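Local atomic coordinates of abietadiene synthase, chloroplastic (Abies grandis, PDB entry 3S9V), a protein that belongs to the terpene synthase family, as a largely helical chloroplast enzyme of a conifer that includes a metal-binding domain. Residues R104-L109 against F131-Q135. Numbering follows the deposited sequence.
Sequences RILATL and FFRTQ
Phe131 and Phe132 lie against the backbone and side chains of Arg104, Ile105, Thr108 and Leu109, and so illustrate how neighbouring aromatics pack an antiparallel helical hairpin. The hairpin joins helix 101-117 to helix 122-136, consistent with the alpha-alpha barrel architecture of this part of plant terpene synthases; the segment axes approach to 9.9 Å at 152°. Phe131, whose CG is anti to the backbone N (chi1 170°), brings the CD2-CE2-CZ side of its ring obliquely against Arg104 CB and Thr108 OG1. Its CZ lies 3.7 Å from Arg104 CB, and its CD2 is equally close to Thr108 OG1. One ring face takes Gln135 CB from its own helix, offset toward the rim. Gln135 itself runs at about a right angle to Ile105, with its CG a tight 3.3 Å from Ile105 CG2. Phe132 meets the same helix: Ile105 O lies at the edge of its ring near CD2, and CE2 comes within 4.2 Å of Leu109 CB. Farther out, Phe155 of helix 151-164 touches Ile105, Leu109 and Phe132, and the guanidinium of Arg104 is hydrogen-bonded through NH2 to Glu95 O. The hydroxyl of the buried Thr108 accepts from Trp93 N and donates to Arg104 O. That carbonyl is gripped from opposite faces of its plane, by Thr108 N and by Thr108 OG1, the latter 2.6 Å from Arg104 O and 38° out of plane.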
loop_
_atom_site.group_PDB
_atom_site.type_symbol
_atom_site.label_atom_id
_atom_site.label_comp_id
_atom_site.label_asym_id
_atom_site.label_seq_id
_atom_site.Cartn_x
_atom_site.Cartn_y
_atom_site.Cartn_z
ATOM N N ARG A 104 14.269 15.098 -24.149
ATOM C CA ARG A 104 15.037 16.221 -24.677
ATOM C C ARG A 104 14.817 16.519 -26.158
ATOM O O ARG A 104 14.622 17.676 -26.526
ATOM C CB ARG A 104 16.533 16.017 -24.412
ATOM C CG ARG A 104 16.901 15.939 -22.932
ATOM C CD ARG A 104 16.407 17.166 -22.164
ATOM N NE ARG A 104 16.724 17.064 -20.744
ATOM C CZ ARG A 104 17.956 17.138 -20.245
ATOM N NH1 ARG A 104 18.995 17.325 -21.050
ATOM N NH2 ARG A 104 18.154 17.010 -18.941
ATOM N N ILE A 105 14.845 15.501 -27.017
ATOM C CA ILE A 105 14.634 15.759 -28.441
ATOM C C ILE A 105 13.201 16.177 -28.736
ATOM O O ILE A 105 12.955 16.915 -29.688
ATOM C CB ILE A 105 14.974 14.534 -29.328
ATOM C CG1 ILE A 105 14.137 13.328 -28.914
ATOM C CG2 ILE A 105 16.451 14.227 -29.234
ATOM C CD1 ILE A 105 14.314 12.137 -29.823
ATOM N N LEU A 106 12.255 15.705 -27.925
ATOM C CA LEU A 106 10.847 16.062 -28.098
ATOM C C LEU A 106 10.673 17.539 -27.772
ATOM O O LEU A 106 10.117 18.303 -28.558
ATOM C CB LEU A 106 9.960 15.240 -27.157
ATOM C CG LEU A 106 8.473 15.601 -27.162
ATOM C CD1 LEU A 106 7.847 15.068 -28.438
ATOM C CD2 LEU A 106 7.769 15.001 -25.946
ATOM N N ALA A 107 11.164 17.934 -26.604
ATOM C CA ALA A 107 11.060 19.321 -26.169
ATOM C C ALA A 107 11.850 20.284 -27.055
ATOM O O ALA A 107 11.373 21.378 -27.359
ATOM C CB ALA A 107 11.528 19.453 -24.712
ATOM N N THR A 108 13.052 19.886 -27.465
ATOM C CA THR A 108 13.883 20.757 -28.293
ATOM C C THR A 108 13.220 21.010 -29.641
ATOM O O THR A 108 13.125 22.146 -30.096
ATOM C CB THR A 108 15.298 20.156 -28.524
ATOM O OG1 THR A 108 15.912 19.855 -27.262
ATOM C CG2 THR A 108 16.176 21.156 -29.262
ATOM N N LEU A 109 12.753 19.947 -30.282
ATOM C CA LEU A 109 12.100 20.104 -31.571
ATOM C C LEU A 109 10.909 21.051 -31.404
ATOM O O LEU A 109 10.761 22.009 -32.158
ATOM C CB LEU A 109 11.633 18.743 -32.092
ATOM C CG LEU A 109 10.934 18.743 -33.449
ATOM C CD1 LEU A 109 11.806 19.445 -34.478
ATOM C CD2 LEU A 109 10.646 17.317 -33.873
ATOM N N PHE A 131 21.985 20.551 -30.817
ATOM C CA PHE A 131 21.741 19.502 -29.835
ATOM C C PHE A 131 20.918 18.398 -30.472
ATOM O O PHE A 131 21.256 17.224 -30.370
ATOM C CB PHE A 131 20.969 20.010 -28.621
ATOM C CG PHE A 131 20.502 18.897 -27.724
ATOM C CD1 PHE A 131 21.365 18.333 -26.792
ATOM C CD2 PHE A 131 19.230 18.350 -27.874
ATOM C CE1 PHE A 131 20.973 17.242 -26.031
ATOM C CE2 PHE A 131 18.832 17.259 -27.117
ATOM C CZ PHE A 131 19.703 16.702 -26.194
ATOM N N PHE A 132 19.829 18.783 -31.127
ATOM C CA PHE A 132 18.955 17.811 -31.768
ATOM C C PHE A 132 19.724 16.922 -32.736
ATOM O O PHE A 132 19.498 15.715 -32.785
ATOM C CB PHE A 132 17.811 18.524 -32.496
ATOM C CG PHE A 132 16.891 17.592 -33.246
ATOM C CD1 PHE A 132 17.259 17.067 -34.480
ATOM C CD2 PHE A 132 15.660 17.235 -32.714
ATOM C CE1 PHE A 132 16.414 16.203 -35.169
ATOM C CE2 PHE A 132 14.811 16.371 -33.394
ATOM C CZ PHE A 132 15.186 15.855 -34.620
ATOM N N ARG A 133 20.628 17.519 -33.507
ATOM C CA ARG A 133 21.422 16.762 -34.469
ATOM C C ARG A 133 22.392 15.801 -33.778
ATOM O O ARG A 133 22.543 14.654 -34.197
ATOM C CB ARG A 133 22.195 17.713 -35.398
ATOM C CG ARG A 133 23.243 17.018 -36.263
ATOM C CD ARG A 133 23.645 17.870 -37.462
ATOM N NE ARG A 133 24.004 19.225 -37.073
ATOM C CZ ARG A 133 23.308 20.306 -37.401
ATOM N NH1 ARG A 133 22.204 20.198 -38.136
ATOM N NH2 ARG A 133 23.715 21.499 -36.988
ATOM N N THR A 134 23.041 16.256 -32.713
ATOM C CA THR A 134 23.976 15.388 -32.014
ATOM C C THR A 134 23.237 14.260 -31.307
ATOM O O THR A 134 23.657 13.105 -31.343
ATOM C CB THR A 134 24.797 16.159 -30.974
ATOM O OG1 THR A 134 25.434 17.279 -31.600
ATOM C CG2 THR A 134 25.859 15.250 -30.371
ATOM N N GLN A 135 22.126 14.599 -30.668
ATOM C CA GLN A 135 21.334 13.611 -29.951
ATOM C C GLN A 135 20.602 12.658 -30.902
ATOM O O GLN A 135 20.416 11.483 -30.587
ATOM C CB GLN A 135 20.322 14.312 -29.044
ATOM C CG GLN A 135 19.506 13.350 -28.207
ATOM C CD GLN A 135 20.378 12.522 -27.291
ATOM O OE1 GLN A 135 21.013 13.053 -26.376
ATOM N NE2 GLN A 135 20.426 11.214 -27.538
#